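Long-range contact in tyrosine--tRNA ligase, mitochondrial (Emericella nidulans, PDB 5IHX), which probably attaches tyrosine to its cognate tRNA at the expense of ATP, releasing AMP and diphosphate, as class I aminoacyl-tRNA synthetases do: residues K142-H154 with L359-D371. Residues are numbered along the deposited sequence; the frame is centred on the assembly and turned at random.
Sequences KLGASIERYGEKH and LAYEFVELIHGKD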
ATOM      1  N   LYS A 142       0.300  28.500  15.249  1.00 26.72           N
ATOM      2  CA  LYS A 142       0.955  29.612  15.928  1.00 29.77           C
ATOM      3  C   LYS A 142       2.029  30.249  15.043  1.00 32.41           C
ATOM      4  O   LYS A 142       2.126  31.473  14.947  1.00 28.41           O
ATOM      5  CB  LYS A 142       1.561  29.116  17.246  1.00 33.90           C
ATOM      6  CG  LYS A 142       2.296  30.153  18.072  1.00 51.73           C
ATOM      7  CD  LYS A 142       2.706  29.553  19.415  1.00 66.84           C
ATOM      8  CE  LYS A 142       3.527  30.515  20.262  1.00 60.03           C
ATOM      9  NZ  LYS A 142       4.915  30.672  19.748  1.00 53.78           N
ATOM     10  N   LEU A 143       2.831  29.413  14.390  1.00 24.45           N
ATOM     11  CA  LEU A 143       3.881  29.903  13.504  1.00 24.78           C
ATOM     12  C   LEU A 143       3.289  30.685  12.333  1.00 27.37           C
ATOM     13  O   LEU A 143       3.833  31.710  11.921  1.00 25.13           O
ATOM     14  CB  LEU A 143       4.734  28.743  12.989  1.00 24.27           C
ATOM     15  CG  LEU A 143       5.862  29.114  12.020  1.00 29.03           C
ATOM     16  CD1 LEU A 143       6.877  30.031  12.691  1.00 23.40           C
ATOM     17  CD2 LEU A 143       6.546  27.863  11.485  1.00 31.30           C
ATOM     18  N   GLY A 144       2.169  30.198  11.808  1.00 24.31           N
ATOM     19  CA  GLY A 144       1.477  30.877  10.727  1.00 24.57           C
ATOM     20  C   GLY A 144       1.081  32.296  11.094  1.00 24.27           C
ATOM     21  O   GLY A 144       1.267  33.227  10.311  1.00 25.61           O
ATOM     22  N   ALA A 145       0.531  32.464  12.291  1.00 26.32           N
ATOM     23  CA  ALA A 145       0.129  33.781  12.768  1.00 26.03           C
ATOM     24  C   ALA A 145       1.354  34.653  13.043  1.00 22.12           C
ATOM     25  O   ALA A 145       1.351  35.852  12.767  1.00 25.78           O
ATOM     26  CB  ALA A 145      -0.723  33.654  14.020  1.00 29.78           C
ATOM     27  N   SER A 146       2.404  34.042  13.580  1.00 21.16           N
ATOM     28  CA  SER A 146       3.643  34.760  13.854  1.00 21.81           C
ATOM     29  C   SER A 146       4.286  35.292  12.575  1.00 29.09           C
ATOM     30  O   SER A 146       4.834  36.394  12.558  1.00 29.64           O
ATOM     31  CB  SER A 146       4.632  33.861  14.584  1.00 20.15           C
ATOM     32  OG  SER A 146       4.167  33.507  15.872  1.00 21.56           O
ATOM     33  N   ILE A 147       4.229  34.500  11.512  1.00 26.88           N
ATOM     34  CA  ILE A 147       4.776  34.911  10.226  1.00 27.11           C
ATOM     35  C   ILE A 147       4.087  36.177   9.728  1.00 27.57           C
ATOM     36  O   ILE A 147       4.737  37.089   9.213  1.00 26.98           O
ATOM     37  CB  ILE A 147       4.641  33.780   9.181  1.00 28.24           C
ATOM     38  CG1 ILE A 147       5.692  32.704   9.448  1.00 27.86           C
ATOM     39  CG2 ILE A 147       4.788  34.320   7.755  1.00 25.29           C
ATOM     40  CD1 ILE A 147       5.478  31.414   8.673  1.00 22.04           C
ATOM     41  N   GLU A 148       2.770  36.233   9.888  1.00 31.22           N
ATOM     42  CA  GLU A 148       2.006  37.402   9.473  1.00 29.48           C
ATOM     43  C   GLU A 148       2.402  38.616  10.313  1.00 25.40           C
ATOM     44  O   GLU A 148       2.631  39.699   9.779  1.00 28.61           O
ATOM     45  CB  GLU A 148       0.504  37.134   9.590  1.00 32.70           C
ATOM     46  CG  GLU A 148      -0.369  38.324   9.207  1.00 40.36           C
ATOM     47  CD  GLU A 148      -1.851  37.994   9.213  1.00 40.96           C
ATOM     48  OE1 GLU A 148      -2.199  36.796   9.130  1.00 40.19           O
ATOM     49  OE2 GLU A 148      -2.668  38.936   9.298  1.00 45.61           O
ATOM     50  N   ARG A 149       2.483  38.424  11.628  1.00 24.32           N
ATOM     51  CA  ARG A 149       2.884  39.489  12.539  1.00 29.43           C
ATOM     52  C   ARG A 149       4.304  39.967  12.221  1.00 34.53           C
ATOM     53  O   ARG A 149       4.565  41.165  12.151  1.00 29.11           O
ATOM     54  CB  ARG A 149       2.799  39.014  13.996  1.00 26.74           C
ATOM     55  CG  ARG A 149       3.589  39.874  14.984  1.00 30.75           C
ATOM     56  CD  ARG A 149       3.467  39.362  16.411  1.00 26.09           C
ATOM     57  NE  ARG A 149       3.940  37.986  16.546  1.00 28.57           N
ATOM     58  CZ  ARG A 149       5.220  37.626  16.504  1.00 27.96           C
ATOM     59  NH1 ARG A 149       6.168  38.536  16.316  1.00 30.53           N
ATOM     60  NH2 ARG A 149       5.558  36.350  16.639  1.00 31.31           N
ATOM     61  N   TYR A 150       5.221  39.021  12.052  1.00 29.83           N
ATOM     62  CA  TYR A 150       6.615  39.344  11.767  1.00 26.37           C
ATOM     63  C   TYR A 150       6.756  40.040  10.414  1.00 24.98           C
ATOM     64  O   TYR A 150       7.570  40.947  10.255  1.00 29.56           O
ATOM     65  CB  TYR A 150       7.463  38.071  11.811  1.00 25.08           C
ATOM     66  CG  TYR A 150       8.946  38.296  11.641  1.00 24.75           C
ATOM     67  CD1 TYR A 150       9.683  38.951  12.617  1.00 24.25           C
ATOM     68  CD2 TYR A 150       9.616  37.827  10.519  1.00 27.21           C
ATOM     69  CE1 TYR A 150      11.043  39.151  12.473  1.00 25.92           C
ATOM     70  CE2 TYR A 150      10.979  38.019  10.365  1.00 28.55           C
ATOM     71  CZ  TYR A 150      11.689  38.677  11.346  1.00 29.07           C
ATOM     72  OH  TYR A 150      13.041  38.873  11.189  1.00 32.16           O
ATOM     73  N   GLY A 151       5.952  39.618   9.443  1.00 29.65           N
ATOM     74  CA  GLY A 151       5.927  40.265   8.145  1.00 32.13           C
ATOM     75  C   GLY A 151       5.472  41.709   8.263  1.00 34.08           C
ATOM     76  O   GLY A 151       6.022  42.598   7.613  1.00 29.86           O
ATOM     77  N   GLU A 152       4.455  41.934   9.091  1.00 29.97           N
ATOM     78  CA  GLU A 152       3.930  43.275   9.337  1.00 36.07           C
ATOM     79  C   GLU A 152       5.026  44.211   9.842  1.00 35.38           C
ATOM     80  O   GLU A 152       5.115  45.360   9.407  1.00 33.91           O
ATOM     81  CB  GLU A 152       2.774  43.219  10.343  1.00 43.29           C
ATOM     82  CG  GLU A 152       2.196  44.577  10.739  1.00 60.31           C
ATOM     83  CD  GLU A 152       1.408  45.239   9.625  1.00 81.04           C
ATOM     84  OE1 GLU A 152       1.047  44.547   8.648  1.00 84.56           O
ATOM     85  OE2 GLU A 152       1.147  46.457   9.730  1.00 89.34           O
ATOM     86  N   LYS A 153       5.844  43.724  10.770  1.00 34.78           N
ATOM     87  CA  LYS A 153       6.927  44.529  11.327  1.00 32.42           C
ATOM     88  C   LYS A 153       7.842  45.064  10.229  1.00 36.60           C
ATOM     89  O   LYS A 153       8.338  46.183  10.320  1.00 43.38           O
ATOM     90  CB  LYS A 153       7.750  43.715  12.334  1.00 36.29           C
ATOM     91  CG  LYS A 153       9.158  44.272  12.565  1.00 42.80           C
ATOM     92  CD  LYS A 153       9.927  43.515  13.632  1.00 52.90           C
ATOM     93  CE  LYS A 153      11.344  44.062  13.750  1.00 57.95           C
ATOM     94  NZ  LYS A 153      12.136  43.405  14.822  1.00 58.27           N
ATOM     95  N   HIS A 154       8.062  44.256   9.195  1.00 35.63           N
ATOM     96  CA  HIS A 154       9.023  44.594   8.150  1.00 29.09           C
ATOM     97  C   HIS A 154       8.366  45.166   6.893  1.00 31.85           C
ATOM     98  O   HIS A 154       8.964  45.176   5.817  1.00 32.79           O
ATOM     99  CB  HIS A 154       9.861  43.360   7.810  1.00 29.92           C
ATOM    100  CG  HIS A 154      10.859  43.013   8.870  1.00 31.85           C
ATOM    101  ND1 HIS A 154      12.040  43.704   9.034  1.00 36.43           N
ATOM    102  CD2 HIS A 154      10.843  42.064   9.837  1.00 29.33           C
ATOM    103  CE1 HIS A 154      12.713  43.191  10.047  1.00 34.78           C
ATOM    104  NE2 HIS A 154      12.009  42.193  10.551  1.00 37.25           N
ATOM    105  N   LEU A 359      20.633  38.917  14.795  1.00 30.17           N
ATOM    106  CA  LEU A 359      20.101  37.644  14.320  1.00 27.38           C
ATOM    107  C   LEU A 359      19.246  36.985  15.393  1.00 27.65           C
ATOM    108  O   LEU A 359      18.133  36.532  15.126  1.00 26.65           O
ATOM    109  CB  LEU A 359      21.240  36.706  13.914  1.00 23.75           C
ATOM    110  CG  LEU A 359      20.883  35.234  13.678  1.00 21.99           C
ATOM    111  CD1 LEU A 359      19.937  35.081  12.502  1.00 23.32           C
ATOM    112  CD2 LEU A 359      22.143  34.405  13.475  1.00 30.28           C
ATOM    113  N   ALA A 360      19.782  36.930  16.608  1.00 26.92           N
ATOM    114  CA  ALA A 360      19.091  36.305  17.728  1.00 22.22           C
ATOM    115  C   ALA A 360      17.786  37.026  18.040  1.00 27.94           C
ATOM    116  O   ALA A 360      16.760  36.394  18.284  1.00 21.58           O
ATOM    117  CB  ALA A 360      19.990  36.283  18.955  1.00 25.95           C
ATOM    118  N   TYR A 361      17.830  38.354  18.029  1.00 28.71           N
ATOM    119  CA  TYR A 361      16.655  39.151  18.351  1.00 25.55           C
ATOM    120  C   TYR A 361      15.537  38.907  17.348  1.00 27.32           C
ATOM    121  O   TYR A 361      14.397  38.639  17.729  1.00 27.78           O
ATOM    122  CB  TYR A 361      17.004  40.641  18.389  1.00 26.88           C
ATOM    123  CG  TYR A 361      15.833  41.520  18.776  1.00 28.35           C
ATOM    124  CD1 TYR A 361      15.632  41.902  20.094  1.00 39.89           C
ATOM    125  CD2 TYR A 361      14.921  41.955  17.822  1.00 26.98           C
ATOM    126  CE1 TYR A 361      14.560  42.698  20.452  1.00 43.64           C
ATOM    127  CE2 TYR A 361      13.849  42.748  18.168  1.00 33.65           C
ATOM    128  CZ  TYR A 361      13.671  43.117  19.484  1.00 40.84           C
ATOM    129  OH  TYR A 361      12.600  43.908  19.831  1.00 41.52           O
ATOM    130  N   GLU A 362      15.872  39.005  16.066  1.00 24.01           N
ATOM    131  CA  GLU A 362      14.890  38.839  15.004  1.00 26.57           C
ATOM    132  C   GLU A 362      14.195  37.486  15.070  1.00 25.47           C
ATOM    133  O   GLU A 362      12.971  37.408  14.972  1.00 28.66           O
ATOM    134  CB  GLU A 362      15.550  39.014  13.635  1.00 27.84           C
ATOM    135  CG  GLU A 362      15.878  40.457  13.290  1.00 26.74           C
ATOM    136  CD  GLU A 362      14.634  41.313  13.135  1.00 41.08           C
ATOM    137  OE1 GLU A 362      14.635  42.459  13.633  1.00 43.12           O
ATOM    138  OE2 GLU A 362      13.657  40.841  12.510  1.00 34.75           O
ATOM    139  N   PHE A 363      14.969  36.422  15.242  1.00 24.34           N
ATOM    140  CA  PHE A 363      14.394  35.087  15.210  1.00 27.91           C
ATOM    141  C   PHE A 363      13.560  34.817  16.455  1.00 26.76           C
ATOM    142  O   PHE A 363      12.527  34.151  16.379  1.00 28.95           O
ATOM    143  CB  PHE A 363      15.479  34.019  15.071  1.00 30.70           C
ATOM    144  CG  PHE A 363      14.928  32.648  14.815  1.00 31.19           C
ATOM    145  CD1 PHE A 363      14.506  32.287  13.548  1.00 37.95           C
ATOM    146  CD2 PHE A 363      14.808  31.730  15.843  1.00 29.20           C
ATOM    147  CE1 PHE A 363      13.988  31.029  13.308  1.00 41.31           C
ATOM    148  CE2 PHE A 363      14.292  30.473  15.609  1.00 31.71           C
ATOM    149  CZ  PHE A 363      13.882  30.123  14.342  1.00 36.16           C
ATOM    150  N   VAL A 364      13.999  35.330  17.599  1.00 27.31           N
ATOM    151  CA  VAL A 364      13.221  35.180  18.825  1.00 21.80           C
ATOM    152  C   VAL A 364      11.911  35.952  18.692  1.00 26.83           C
ATOM    153  O   VAL A 364      10.867  35.482  19.135  1.00 28.28           O
ATOM    154  CB  VAL A 364      14.004  35.651  20.067  1.00 24.83           C
ATOM    155  CG1 VAL A 364      13.076  35.812  21.275  1.00 29.78           C
ATOM    156  CG2 VAL A 364      15.110  34.664  20.397  1.00 31.43           C
ATOM    157  N   GLU A 365      11.962  37.131  18.078  1.00 29.00           N
ATOM    158  CA  GLU A 365      10.743  37.905  17.870  1.00 30.16           C
ATOM    159  C   GLU A 365       9.782  37.153  16.957  1.00 26.01           C
ATOM    160  O   GLU A 365       8.580  37.107  17.223  1.00 30.89           O
ATOM    161  CB  GLU A 365      11.046  39.283  17.282  1.00 24.51           C
ATOM    162  CG  GLU A 365       9.778  40.094  17.012  1.00 33.54           C
ATOM    163  CD  GLU A 365      10.056  41.532  16.616  1.00 39.01           C
ATOM    164  OE1 GLU A 365      11.239  41.896  16.456  1.00 45.20           O
ATOM    165  OE2 GLU A 365       9.081  42.301  16.469  1.00 43.71           O
ATOM    166  N   LEU A 366      10.311  36.573  15.883  1.00 29.10           N
ATOM    167  CA  LEU A 366       9.492  35.795  14.957  1.00 27.39           C
ATOM    168  C   LEU A 366       8.784  34.658  15.680  1.00 25.85           C
ATOM    169  O   LEU A 366       7.577  34.499  15.555  1.00 31.52           O
ATOM    170  CB  LEU A 366      10.342  35.232  13.814  1.00 23.08           C
ATOM    171  CG  LEU A 366       9.687  34.149  12.942  1.00 30.98           C
ATOM    172  CD1 LEU A 366       8.410  34.653  12.272  1.00 20.93           C
ATOM    173  CD2 LEU A 366      10.668  33.631  11.899  1.00 29.57           C
ATOM    174  N   ILE A 367       9.531  33.884  16.456  1.00 26.10           N
ATOM    175  CA  ILE A 367       8.977  32.690  17.084  1.00 25.67           C
ATOM    176  C   ILE A 367       8.158  33.011  18.333  1.00 33.88           C
ATOM    177  O   ILE A 367       7.071  32.461  18.518  1.00 25.46           O
ATOM    178  CB  ILE A 367      10.095  31.689  17.463  1.00 22.78           C
ATOM    179  CG1 ILE A 367      10.918  31.294  16.234  1.00 23.99           C
ATOM    180  CG2 ILE A 367       9.510  30.450  18.137  1.00 34.13           C
ATOM    181  CD1 ILE A 367      10.131  30.580  15.146  1.00 29.76           C
ATOM    182  N   HIS A 368       8.674  33.900  19.180  1.00 24.21           N
ATOM    183  CA  HIS A 368       8.103  34.099  20.515  1.00 24.29           C
ATOM    184  C   HIS A 368       7.553  35.504  20.784  1.00 25.10           C
ATOM    185  O   HIS A 368       7.006  35.756  21.857  1.00 32.18           O
ATOM    186  CB  HIS A 368       9.161  33.761  21.565  1.00 29.54           C
ATOM    187  CG  HIS A 368       9.567  32.321  21.563  1.00 28.23           C
ATOM    188  ND1 HIS A 368       8.686  31.299  21.842  1.00 29.87           N
ATOM    189  CD2 HIS A 368      10.760  31.728  21.311  1.00 30.62           C
ATOM    190  CE1 HIS A 368       9.317  30.141  21.766  1.00 33.31           C
ATOM    191  NE2 HIS A 368      10.579  30.375  21.448  1.00 25.48           N
ATOM    192  N   GLY A 369       7.695  36.411  19.824  1.00 25.72           N
ATOM    193  CA  GLY A 369       7.123  37.741  19.950  1.00 24.90           C
ATOM    194  C   GLY A 369       8.105  38.796  20.435  1.00 30.67           C
ATOM    195  O   GLY A 369       9.174  38.484  20.961  1.00 32.98           O
ATOM    196  N   LYS A 370       7.727  40.059  20.258  1.00 27.85           N
ATOM    197  CA  LYS A 370       8.590  41.190  20.582  1.00 31.72           C
ATOM    198  C   LYS A 370       8.943  41.265  22.072  1.00 33.28           C
ATOM    199  O   LYS A 370      10.101  41.491  22.424  1.00 36.35           O
ATOM    200  CB  LYS A 370       7.925  42.496  20.143  1.00 36.47           C
ATOM    201  CG  LYS A 370       8.779  43.737  20.366  1.00 47.75           C
ATOM    202  CD  LYS A 370       8.040  45.002  19.960  1.00 54.97           C
ATOM    203  CE  LYS A 370       8.921  46.232  20.115  1.00 57.45           C
ATOM    204  NZ  LYS A 370       9.361  46.428  21.525  1.00 63.56           N
ATOM    205  N   ASP A 371       7.946  41.094  22.937  1.00 34.38           N
ATOM    206  CA  ASP A 371       8.163  41.183  24.381  1.00 37.86           C
ATOM    207  C   ASP A 371       9.215  40.188  24.860  1.00 38.66           C
ATOM    208  O   ASP A 371      10.057  40.519  25.696  1.00 40.56           O
ATOM    209  CB  ASP A 371       6.854  40.948  25.140  1.00 37.21           C
ATOM    210  CG  ASP A 371       5.863  42.081  24.962  1.00 51.56           C
ATOM    211  OD1 ASP A 371       6.303  43.237  24.779  1.00 48.41           O
ATOM    212  OD2 ASP A 371       4.644  41.815  25.011  1.00 63.35           O
TER
HETATM  213  O   HOH W   1       5.264  31.419  16.764  1.00 31.79           O
HETATM  214  O   HOH W   2       6.321  41.256  16.340  1.00 38.03           O
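Glu362 takes three side chains of 142-154 on its carboxylate. His154 NE2 gives OE2 a bond of 2.9 Å lying nearly in the imidazole plane; Tyr150 OH points at the same oxygen, at a distance (2.4 Å) too short to be taken literally. Lys153 NZ bridges Glu362 OE1 at 2.9 Å and also forms a salt bridge with Glu365 OE1, whose modelled 2.4 Å is doubtful, its chain extended to the amine. The Tyr150 ring is sandwiched: Leu366 CB over the centre of one face, 4.0 Å from the centroid in a CH-pi contact, His154 CD2 near the rim of the other. Next along, the Arg149 guanidinium binds the C-terminal end of helix 354-368: NH1 donates to Glu365 O (2.9 Å) and NH2 to Leu366 O (2.9 Å), both from above the carbonyl planes. The chain bends at chi3 (59°) to present this group, and Gly369 CA covers one face. Gly369, with positive phi, occupies the N-cap position of helix 370-383. The axes of 142-153 and 359-368 approach to 8.6 Å, N-to-C directions 129° apart. Helix 126-153, connecting parallel strands 100-104 and 164-168 of the Rossmann-type fold, thus meets the helical region from 309 onward, consistent with the alpha-helical domain of tyrosyl-tRNA synthetases. Water 1 links Ser146 OG to Ile367 O; water 2 joins Arg149 NH1 to Glu365 OE2. Further out, Phe333 N donates to Tyr150 OH, and Met88 packs against Leu366.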